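Delta-like protein (Rattus norvegicus, PDB 4XL1) probably acts as a Delta-type ligand that binds Notch receptors through an N-terminal C2-like domain followed by DSL and EGF-like modules. Local coordinates at residues C30-R35 / S114-I119; C50-V55 / T86-F91; D134-T139 / L143-R148. The protein carries 3 engineered substitutions. All blocks are in the same frame, centred on the assembly; numbering follows the deposited sequence.

Contact 1: C30-R35 / S114-I119; sequences CRTFFR and SLISQI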
loop_
_atom_site.group_PDB
_atom_site.type_symbol
_atom_site.label_atom_id
_atom_site.label_comp_id
_atom_site.label_asym_id
_atom_site.label_seq_id
_atom_site.Cartn_x
_atom_site.Cartn_y
_atom_site.Cartn_z
ATOM N N CYS B 30 26.421 -8.934 19.840
ATOM C CA CYS B 30 25.842 -8.395 18.619
ATOM C C CYS B 30 24.668 -7.500 18.960
ATOM O O CYS B 30 23.573 -7.965 19.277
ATOM C CB CYS B 30 25.409 -9.513 17.673
ATOM S SG CYS B 30 26.776 -10.459 16.985
ATOM N N ARG B 31 24.922 -6.201 18.878
ATOM C CA ARG B 31 23.937 -5.191 19.208
ATOM C C ARG B 31 23.085 -4.978 17.974
ATOM O O ARG B 31 23.464 -4.268 17.040
ATOM C CB ARG B 31 24.642 -3.923 19.673
ATOM C CG ARG B 31 25.469 -4.181 20.930
ATOM C CD ARG B 31 26.344 -3.008 21.309
ATOM N NE ARG B 31 25.557 -1.827 21.629
ATOM C CZ ARG B 31 25.503 -0.748 20.860
ATOM N NH1 ARG B 31 26.205 -0.703 19.734
ATOM N NH2 ARG B 31 24.758 0.288 21.218
ATOM N N THR B 32 21.919 -5.608 17.993
ATOM C CA THR B 32 21.188 -5.909 16.776
ATOM C C THR B 32 20.054 -4.942 16.476
ATOM O O THR B 32 19.173 -4.721 17.306
ATOM C CB THR B 32 20.605 -7.337 16.844
ATOM O OG1 THR B 32 21.618 -8.253 17.280
ATOM C CG2 THR B 32 20.079 -7.771 15.487
ATOM N N PHE B 33 20.088 -4.371 15.276
ATOM C CA PHE B 33 18.973 -3.585 14.766
ATOM C C PHE B 33 18.610 -4.147 13.399
ATOM O O PHE B 33 19.355 -4.951 12.836
ATOM C CB PHE B 33 19.308 -2.090 14.698
ATOM C CG PHE B 33 20.190 -1.699 13.540
ATOM C CD1 PHE B 33 21.569 -1.745 13.657
ATOM C CD2 PHE B 33 19.638 -1.256 12.347
ATOM C CE1 PHE B 33 22.381 -1.374 12.602
ATOM C CE2 PHE B 33 20.446 -0.887 11.287
ATOM C CZ PHE B 33 21.819 -0.945 11.415
ATOM N N PHE B 34 17.472 -3.732 12.862
ATOM C CA PHE B 34 16.968 -4.359 11.650
ATOM C C PHE B 34 16.697 -3.362 10.533
ATOM O O PHE B 34 16.341 -2.206 10.769
ATOM C CB PHE B 34 15.696 -5.152 11.958
ATOM C CG PHE B 34 15.904 -6.279 12.935
ATOM C CD1 PHE B 34 15.890 -6.039 14.300
ATOM C CD2 PHE B 34 16.117 -7.574 12.492
ATOM C CE1 PHE B 34 16.084 -7.069 15.204
ATOM C CE2 PHE B 34 16.312 -8.610 13.391
ATOM C CZ PHE B 34 16.296 -8.356 14.748
ATOM N N ARG B 35 16.870 -3.844 9.308
ATOM C CA ARG B 35 16.563 -3.070 8.120
ATOM C C ARG B 35 15.519 -3.768 7.263
ATOM O O ARG B 35 15.644 -4.955 6.958
ATOM C CB ARG B 35 17.824 -2.818 7.302
ATOM C CG ARG B 35 18.846 -1.956 8.001
ATOM C CD ARG B 35 19.296 -0.893 7.027
ATOM N NE ARG B 35 20.729 -0.886 6.786
ATOM C CZ ARG B 35 21.308 -0.121 5.870
ATOM N NH1 ARG B 35 20.568 0.679 5.114
ATOM N NH2 ARG B 35 22.621 -0.165 5.701
ATOM N N SER B 114 28.141 -3.639 10.651
ATOM C CA SER B 114 28.437 -4.888 9.962
ATOM C C SER B 114 27.206 -5.794 9.931
ATOM O O SER B 114 26.494 -5.927 10.927
ATOM C CB SER B 114 29.607 -5.609 10.635
ATOM O OG SER B 114 30.733 -4.757 10.753
ATOM N N LEU B 115 26.965 -6.410 8.778
ATOM C CA LEU B 115 25.827 -7.304 8.586
ATOM C C LEU B 115 25.959 -8.590 9.397
ATOM O O LEU B 115 27.047 -9.152 9.513
ATOM C CB LEU B 115 25.668 -7.634 7.100
ATOM C CG LEU B 115 24.511 -8.546 6.683
ATOM C CD1 LEU B 115 23.179 -7.822 6.797
ATOM C CD2 LEU B 115 24.728 -9.044 5.264
ATOM N N ILE B 116 24.846 -9.048 9.962
ATOM C CA ILE B 116 24.821 -10.312 10.689
ATOM C C ILE B 116 24.288 -11.418 9.785
ATOM O O ILE B 116 24.977 -12.401 9.517
ATOM C CB ILE B 116 23.953 -10.220 11.958
ATOM C CG1 ILE B 116 24.569 -9.230 12.948
ATOM C CG2 ILE B 116 23.790 -11.589 12.599
ATOM C CD1 ILE B 116 23.788 -9.080 14.233
ATOM N N SER B 117 23.061 -11.234 9.310
ATOM C CA SER B 117 22.438 -12.153 8.366
ATOM C C SER B 117 21.202 -11.502 7.769
ATOM O O SER B 117 20.754 -10.457 8.238
ATOM C CB SER B 117 22.069 -13.478 9.040
ATOM O OG SER B 117 20.950 -13.327 9.896
ATOM N N GLN B 118 20.644 -12.121 6.738
ATOM C CA GLN B 118 19.454 -11.579 6.106
ATOM C C GLN B 118 18.625 -12.675 5.465
ATOM O O GLN B 118 19.132 -13.744 5.125
ATOM C CB GLN B 118 19.822 -10.517 5.065
ATOM C CG GLN B 118 20.550 -11.051 3.839
ATOM C CD GLN B 118 20.780 -9.979 2.786
ATOM O OE1 GLN B 118 19.876 -9.211 2.458
ATOM N NE2 GLN B 118 21.998 -9.918 2.259
ATOM N N ILE B 119 17.341 -12.392 5.300
ATOM C CA ILE B 119 16.437 -13.325 4.657
ATOM C C ILE B 119 15.686 -12.610 3.552
ATOM O O ILE B 119 15.631 -11.380 3.516
ATOM C CB ILE B 119 15.435 -13.942 5.664
ATOM C CG1 ILE B 119 14.673 -12.852 6.426
ATOM C CG2 ILE B 119 16.155 -14.866 6.636
ATOM C CD1 ILE B 119 13.292 -12.540 5.868
#
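C30 and I116 are the backbone's nearest points here, with CA atoms 8.2 Å apart, so the two segments do not pair as neighbours in a sheet. Strands 31-37 and 114-124 run parallel to each other, one on either side of strand 90-99, to which both are antiparallel; F33 makes backbone hydrogen bonds to W98 of that inner strand, and R31 to T100 just beyond its end. On its other edge I116 and S117 both face A97, a classic beta bulge. The bulge bends the backbone at I116, whose psi of -60° departs from the extended values of its neighbours.

No hydrogen bond joins the segments, and the side-chain contact comes down to one methyl group. I116 carries CG1 beside its backbone N and continues fully extended, chi2 at 180°, which sends CD1 across to the start of the other strand. There CD1 packs against C30 CB at 3.8 Å and sits equally close, 3.8 Å, to T32 OG1, with T32 CG2 slightly farther from it at 4.1 Å. The side chains of T32 and I116 meet at about a right angle. The hydroxyl facing the methyl is already engaged: T32 OG1 donates to C30 O at 2.8 Å, approaching from above the carbonyl plane, 61° out of it. This bond helps to fix the rotation of T32 beside a buried apolar group. C30 SG, beside the backbone N, is tied to C26 by a disulfide, while N15 lies against both C30 and I116.

Together this is a contact between two strands that flank a shared neighbour in a four-stranded antiparallel sheet, within the C2-like beta fold found at the N terminus of Notch ligands, where a disulfide-bearing loop meets a bulged edge strand.

Contact 2: C50-V55 / T86-F91; sequences CTFGNV and TWPGTF. With NAG (2-acetamido-2-deoxy-beta-D-glucopyranose), chain N.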
loop_
_atom_site.group_PDB
_atom_site.type_symbol
_atom_site.label_atom_id
_atom_site.label_comp_id
_atom_site.label_asym_id
_atom_site.label_seq_id
_atom_site.Cartn_x
_atom_site.Cartn_y
_atom_site.Cartn_z
ATOM N N CYS B 50 14.196 -0.251 -3.006
ATOM C CA CYS B 50 13.017 -0.686 -2.268
ATOM C C CYS B 50 11.796 0.109 -2.723
ATOM O O CYS B 50 11.475 1.153 -2.153
ATOM C CB CYS B 50 13.246 -0.512 -0.766
ATOM S SG CYS B 50 14.761 -1.296 -0.155
ATOM N N THR B 51 11.117 -0.398 -3.748
ATOM C CA THR B 51 10.064 0.351 -4.432
ATOM C C THR B 51 8.797 0.561 -3.605
ATOM O O THR B 51 8.038 1.495 -3.863
ATOM C CB THR B 51 9.669 -0.337 -5.752
ATOM O OG1 THR B 51 9.318 -1.703 -5.501
ATOM C CG2 THR B 51 10.820 -0.284 -6.745
ATOM N N PHE B 52 8.563 -0.298 -2.619
ATOM C CA PHE B 52 7.383 -0.150 -1.770
ATOM C C PHE B 52 7.726 0.596 -0.487
ATOM O O PHE B 52 6.845 0.912 0.312
ATOM C CB PHE B 52 6.768 -1.511 -1.430
ATOM C CG PHE B 52 6.011 -2.147 -2.565
ATOM C CD1 PHE B 52 5.984 -1.562 -3.820
ATOM C CD2 PHE B 52 5.313 -3.326 -2.368
ATOM C CE1 PHE B 52 5.280 -2.145 -4.858
ATOM C CE2 PHE B 52 4.611 -3.916 -3.401
ATOM C CZ PHE B 52 4.593 -3.322 -4.647
ATOM N N GLY B 53 9.009 0.881 -0.298
ATOM C CA GLY B 53 9.453 1.591 0.885
ATOM C C GLY B 53 10.424 0.793 1.731
ATOM O O GLY B 53 10.512 -0.430 1.615
ATOM N N ASN B 54 11.152 1.497 2.590
ATOM C CA ASN B 54 12.084 0.862 3.508
ATOM C C ASN B 54 12.101 1.564 4.858
ATOM O O ASN B 54 11.757 2.741 4.959
ATOM C CB ASN B 54 13.492 0.847 2.903
ATOM C CG ASN B 54 14.117 2.232 2.845
ATOM O OD1 ASN B 54 14.633 2.742 3.839
ATOM N ND2 ASN B 54 14.063 2.849 1.670
ATOM N N VAL B 55 12.509 0.840 5.895
ATOM C CA VAL B 55 12.583 1.417 7.228
ATOM C C VAL B 55 13.638 0.696 8.062
ATOM O O VAL B 55 13.938 -0.476 7.829
ATOM C CB VAL B 55 11.205 1.365 7.940
ATOM C CG1 VAL B 55 10.867 -0.054 8.375
ATOM C CG2 VAL B 55 11.164 2.322 9.127
ATOM N N THR B 86 -2.595 1.314 -4.247
ATOM C CA THR B 86 -3.461 0.196 -3.898
ATOM C C THR B 86 -2.596 -1.062 -3.825
ATOM O O THR B 86 -1.702 -1.247 -4.650
ATOM C CB THR B 86 -4.589 0.002 -4.933
ATOM O OG1 THR B 86 -5.282 1.241 -5.130
ATOM C CG2 THR B 86 -5.577 -1.061 -4.469
ATOM N N TRP B 87 -2.858 -1.922 -2.843
ATOM C CA TRP B 87 -2.032 -3.108 -2.621
ATOM C C TRP B 87 -2.133 -4.068 -3.803
ATOM O O TRP B 87 -3.223 -4.524 -4.147
ATOM C CB TRP B 87 -2.429 -3.815 -1.321
ATOM C CG TRP B 87 -1.677 -5.096 -1.061
ATOM C CD1 TRP B 87 -2.169 -6.366 -1.155
ATOM C CD2 TRP B 87 -0.307 -5.228 -0.651
ATOM N NE1 TRP B 87 -1.191 -7.279 -0.838
ATOM C CE2 TRP B 87 -0.039 -6.606 -0.525
ATOM C CE3 TRP B 87 0.718 -4.315 -0.383
ATOM C CZ2 TRP B 87 1.211 -7.094 -0.142
ATOM C CZ3 TRP B 87 1.960 -4.802 -0.002
ATOM C CH2 TRP B 87 2.194 -6.179 0.116
ATOM N N PRO B 88 -0.988 -4.374 -4.433
ATOM C CA PRO B 88 -0.930 -5.213 -5.636
ATOM C C PRO B 88 -1.377 -6.655 -5.400
ATOM O O PRO B 88 -1.846 -7.306 -6.334
ATOM C CB PRO B 88 0.557 -5.176 -6.018
ATOM C CG PRO B 88 1.099 -3.957 -5.352
ATOM C CD PRO B 88 0.333 -3.831 -4.076
ATOM N N GLY B 89 -1.241 -7.141 -4.171
ATOM C CA GLY B 89 -1.629 -8.502 -3.850
ATOM C C GLY B 89 -0.431 -9.423 -3.731
ATOM O O GLY B 89 -0.512 -10.479 -3.103
ATOM N N THR B 90 0.686 -9.023 -4.332
ATOM C CA THR B 90 1.941 -9.757 -4.187
ATOM C C THR B 90 3.072 -8.809 -3.811
ATOM O O THR B 90 2.959 -7.593 -3.976
ATOM C CB THR B 90 2.321 -10.517 -5.475
ATOM O OG1 THR B 90 2.463 -9.595 -6.561
ATOM C CG2 THR B 90 1.263 -11.559 -5.820
ATOM N N PHE B 91 4.170 -9.372 -3.316
ATOM C CA PHE B 91 5.252 -8.567 -2.763
ATOM C C PHE B 91 6.577 -9.312 -2.667
ATOM O O PHE B 91 6.638 -10.530 -2.836
ATOM C CB PHE B 91 4.864 -8.076 -1.368
ATOM C CG PHE B 91 4.926 -9.150 -0.317
ATOM C CD1 PHE B 91 3.913 -10.090 -0.214
ATOM C CD2 PHE B 91 6.001 -9.229 0.556
ATOM C CE1 PHE B 91 3.965 -11.086 0.742
ATOM C CE2 PHE B 91 6.059 -10.225 1.515
ATOM C CZ PHE B 91 5.038 -11.153 1.609
HETATM C C1 NAG N . 14.605 4.165 1.458
HETATM C C2 NAG N . 15.085 4.325 0.017
HETATM C C3 NAG N . 15.627 5.733 -0.213
HETATM C C4 NAG N . 14.601 6.775 0.215
HETATM C C5 NAG N . 14.156 6.514 1.650
HETATM C C6 NAG N . 13.055 7.445 2.104
HETATM C C7 NAG N . 15.905 2.375 -1.229
HETATM C C8 NAG N . 17.049 1.430 -1.437
HETATM N N2 NAG N . 16.092 3.329 -0.310
HETATM O O3 NAG N . 15.927 5.894 -1.595
HETATM O O4 NAG N . 15.165 8.078 0.128
HETATM O O5 NAG N . 13.643 5.179 1.760
HETATM O O6 NAG N . 12.339 6.907 3.207
HETATM O O7 NAG N . 14.859 2.280 -1.862
#
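F52 meets P88 and W87 where two loops lead into strands of the C2-like domain, and it does so from a type I beta turn, C50 to G53, closed by G53 N to C50 O at 3.1 Å. C50 starts the turn, tied through SG to C37, and its backbone N donates to O7 of the nearby N-acetylglucosamine. T51 rounds the corner and is hydrogen-bonded through OG1 to H40. F52 then sends its ring across: CZ lies 3.6 Å from P88 CG, the two side chains coming from opposite directions, while CD2 stands 4.4 Å from W87 CZ3. T90 O lies at the edge of the same ring, near its plane.

P88 CD sits over one face of the W87 indole, toward its rim, and the indole NE1 is hydrogen-bonded to L125 O. F52 and P88 also pack against apolar side chains of the other protein chain in the assembly, consistent with a place in the receptor-binding surface of a Notch ligand. F52 and G53 both face L38, forming a classic beta bulge, and from there the chain straightens into strand 54-62. N54 follows, and its amide carries the sugar: ND2 is bonded covalently to C1 of N-acetylglucosamine at 1.4 Å.

Contact 3: D134-T139 / L143-R148; sequences DEQNNT and LRYSYR. With NAG (2-acetamido-2-deoxy-beta-D-glucopyranose), chain E.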
loop_
_atom_site.group_PDB
_atom_site.type_symbol
_atom_site.label_atom_id
_atom_site.label_comp_id
_atom_site.label_asym_id
_atom_site.label_seq_id
_atom_site.Cartn_x
_atom_site.Cartn_y
_atom_site.Cartn_z
ATOM N N ASP B 134 5.790 -16.611 10.073
ATOM C CA ASP B 134 6.921 -17.226 9.381
ATOM C C ASP B 134 8.132 -17.405 10.305
ATOM O O ASP B 134 8.320 -16.633 11.245
ATOM C CB ASP B 134 7.308 -16.382 8.164
ATOM C CG ASP B 134 8.333 -17.063 7.280
ATOM O OD1 ASP B 134 8.240 -18.295 7.096
ATOM O OD2 ASP B 134 9.237 -16.363 6.774
ATOM N N GLU B 135 8.944 -18.424 10.033
ATOM C CA GLU B 135 10.219 -18.611 10.729
ATOM C C GLU B 135 11.334 -18.889 9.733
ATOM O O GLU B 135 11.118 -19.575 8.744
ATOM C CB GLU B 135 10.165 -19.785 11.708
ATOM C CG GLU B 135 9.100 -19.749 12.772
ATOM C CD GLU B 135 9.050 -21.060 13.532
ATOM O OE1 GLU B 135 8.899 -22.110 12.875
ATOM O OE2 GLU B 135 9.179 -21.050 14.772
ATOM N N GLN B 136 12.526 -18.367 9.999
ATOM C CA GLN B 136 13.690 -18.684 9.178
ATOM C C GLN B 136 14.838 -19.187 10.051
ATOM O O GLN B 136 15.431 -18.424 10.814
ATOM C CB GLN B 136 14.126 -17.468 8.355
ATOM C CG GLN B 136 12.987 -16.768 7.620
ATOM C CD GLN B 136 12.889 -17.170 6.156
ATOM O OE1 GLN B 136 13.901 -17.405 5.495
ATOM N NE2 GLN B 136 11.666 -17.253 5.646
ATOM N N ASN B 137 15.146 -20.474 9.930
ATOM C CA ASN B 137 16.228 -21.081 10.697
ATOM C C ASN B 137 17.445 -21.366 9.828
ATOM O O ASN B 137 17.316 -21.948 8.754
ATOM C CB ASN B 137 15.771 -22.397 11.329
ATOM C CG ASN B 137 14.649 -22.217 12.326
ATOM O OD1 ASN B 137 14.396 -21.120 12.824
ATOM N ND2 ASN B 137 13.956 -23.313 12.610
ATOM N N ASN B 138 18.622 -20.964 10.290
ATOM C CA ASN B 138 19.865 -21.447 9.702
ATOM C C ASN B 138 20.810 -21.814 10.836
ATOM O O ASN B 138 20.478 -21.616 12.000
ATOM C CB ASN B 138 20.494 -20.416 8.758
ATOM C CG ASN B 138 20.861 -19.122 9.455
ATOM O OD1 ASN B 138 21.834 -19.061 10.207
ATOM N ND2 ASN B 138 20.093 -18.072 9.192
ATOM N N THR B 139 21.977 -22.356 10.507
ATOM C CA THR B 139 22.861 -22.893 11.538
ATOM C C THR B 139 23.386 -21.815 12.488
ATOM O O THR B 139 23.631 -22.088 13.662
ATOM C CB THR B 139 24.059 -23.641 10.921
ATOM O OG1 THR B 139 24.899 -22.716 10.222
ATOM C CG2 THR B 139 23.578 -24.713 9.956
ATOM N N LEU B 143 15.250 -16.296 12.866
ATOM C CA LEU B 143 14.361 -15.140 12.924
ATOM C C LEU B 143 12.903 -15.579 12.882
ATOM O O LEU B 143 12.498 -16.341 12.004
ATOM C CB LEU B 143 14.650 -14.171 11.774
ATOM C CG LEU B 143 13.694 -12.981 11.650
ATOM C CD1 LEU B 143 13.954 -11.962 12.747
ATOM C CD2 LEU B 143 13.808 -12.333 10.277
ATOM N N ARG B 144 12.120 -15.078 13.831
ATOM C CA ARG B 144 10.694 -15.378 13.936
ATOM C C ARG B 144 9.905 -14.079 13.784
ATOM O O ARG B 144 10.194 -13.102 14.462
ATOM C CB ARG B 144 10.399 -16.016 15.291
ATOM C CG ARG B 144 9.135 -16.852 15.342
ATOM C CD ARG B 144 9.269 -17.998 16.332
ATOM N NE ARG B 144 9.098 -17.551 17.709
ATOM C CZ ARG B 144 8.081 -16.809 18.133
ATOM N NH1 ARG B 144 7.138 -16.433 17.284
ATOM N NH2 ARG B 144 8.006 -16.444 19.404
ATOM N N TYR B 145 8.915 -14.059 12.896
ATOM C CA TYR B 145 8.144 -12.840 12.675
ATOM C C TYR B 145 6.774 -13.110 12.063
ATOM O O TYR B 145 6.458 -14.236 11.686
ATOM C CB TYR B 145 8.931 -11.889 11.772
ATOM C CG TYR B 145 9.142 -12.413 10.366
ATOM C CD1 TYR B 145 10.089 -13.397 10.102
ATOM C CD2 TYR B 145 8.402 -11.918 9.301
ATOM C CE1 TYR B 145 10.285 -13.877 8.820
ATOM C CE2 TYR B 145 8.593 -12.389 8.016
ATOM C CZ TYR B 145 9.534 -13.369 7.781
ATOM O OH TYR B 145 9.721 -13.836 6.501
ATOM N N SER B 146 5.963 -12.060 11.975
ATOM C CA SER B 146 4.668 -12.145 11.312
ATOM C C SER B 146 4.306 -10.800 10.689
ATOM O O SER B 146 4.802 -9.756 11.116
ATOM C CB SER B 146 3.581 -12.598 12.292
ATOM O OG SER B 146 3.714 -11.948 13.543
ATOM N N TYR B 147 3.431 -10.824 9.688
ATOM C CA TYR B 147 3.101 -9.609 8.952
ATOM C C TYR B 147 1.678 -9.614 8.403
ATOM O O TYR B 147 1.036 -10.660 8.312
ATOM C CB TYR B 147 4.091 -9.402 7.804
ATOM C CG TYR B 147 4.137 -10.546 6.817
ATOM C CD1 TYR B 147 4.993 -11.624 7.011
ATOM C CD2 TYR B 147 3.326 -10.548 5.690
ATOM C CE1 TYR B 147 5.039 -12.670 6.110
ATOM C CE2 TYR B 147 3.363 -11.589 4.784
ATOM C CZ TYR B 147 4.222 -12.648 4.999
ATOM O OH TYR B 147 4.265 -13.687 4.100
ATOM N N ARG B 148 1.201 -8.430 8.026
ATOM C CA ARG B 148 -0.117 -8.278 7.422
ATOM C C ARG B 148 -0.228 -6.947 6.685
ATOM O O ARG B 148 0.634 -6.078 6.821
ATOM C CB ARG B 148 -1.209 -8.367 8.489
ATOM C CG ARG B 148 -1.188 -7.211 9.479
ATOM C CD ARG B 148 -2.315 -7.318 10.493
ATOM N NE ARG B 148 -2.367 -6.157 11.378
ATOM C CZ ARG B 148 -3.274 -5.987 12.334
ATOM N NH1 ARG B 148 -4.208 -6.907 12.534
ATOM N NH2 ARG B 148 -3.250 -4.899 13.092
HETATM C C1 NAG E . 12.838 -23.353 13.510
HETATM C C2 NAG E . 11.896 -24.479 13.125
HETATM C C3 NAG E . 10.662 -24.436 14.005
HETATM C C4 NAG E . 11.077 -24.553 15.465
HETATM C C5 NAG E . 12.080 -23.448 15.806
HETATM C C6 NAG E . 12.652 -23.579 17.198
HETATM C C7 NAG E . 11.736 -25.448 10.881
HETATM C C8 NAG E . 11.278 -25.243 9.471
HETATM N N2 NAG E . 11.526 -24.428 11.720
HETATM O O3 NAG E . 9.780 -25.489 13.633
HETATM O O4 NAG E . 9.939 -24.458 16.315
HETATM O O5 NAG E . 13.196 -23.480 14.898
HETATM O O6 NAG E . 14.052 -23.821 17.161
HETATM O O7 NAG E . 12.277 -26.488 11.245
#
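An antiparallel beta hairpin, strands 132-137 and 142-151, brings D134 opposite Y145 and Q136 opposite L143 as hydrogen-bonded pairs, with E135 and R144 as the non-hydrogen-bonded pair between them. D134 N donates to Y145 O at 2.9 Å, and Y145 N returns the bond to D134 O almost straight, at 178°. Q136 N reaches L143 O at 2.9 Å, and L143 N comes back to Q136 O.

On the face with D134, Q136 and Y145, the aspartate and tyrosine lie side by side. D134 CB rests over one face of the ring, 4.1 Å from its centroid, a CH-pi contact, and the carboxylate plane stands 81° from the ring. OD2 takes two donors: a weak bond from Y145 OH at 2.6 Å, and Q136 NE2 at 2.8 Å, onto the syn lone pair of OD2, which lies close to the Q136 amide plane. Q136 bends at chi2, -99°, to bring its amide back along its own strand. On the opposite face E135 OE2 lies 3.4 Å from R144 CD but 4.6 Å from R144 NE, too far for a salt bridge; NE has a long, weak ion pair with E12, and N137 ND2 carries an N-acetylglucosamine.

Strand 4-14 pairs with 142-151 along its other edge; I95 of strand 90-99 lies beneath Y145 and L143, I119 of strand 114-124 meets both and Q136, and I121 meets Y145 and Q136.

All three contacts fall in the N-terminal C2-like domain. Contact 2 is nested within the chain loop closed by contact 1, and contact 3 follows both. Contacts 1 and 2, with centres 22 Å apart, both reach the same four-stranded antiparallel sheet, contact 2 at loops leading into strands 54-62 and 90-99, whereas the hairpin of contact 3 lies in the other sheet, its centre 14 Å from that of contact 1 and 19 Å from that of contact 2. The sheets meet face to face through apolar side chains: I119 and F34 pack on L143, and F91 on Y147. Contact 3 thus bears on both others across the sandwich core, while contact 2 lies beside the other protein chain, suggesting a role in recognition.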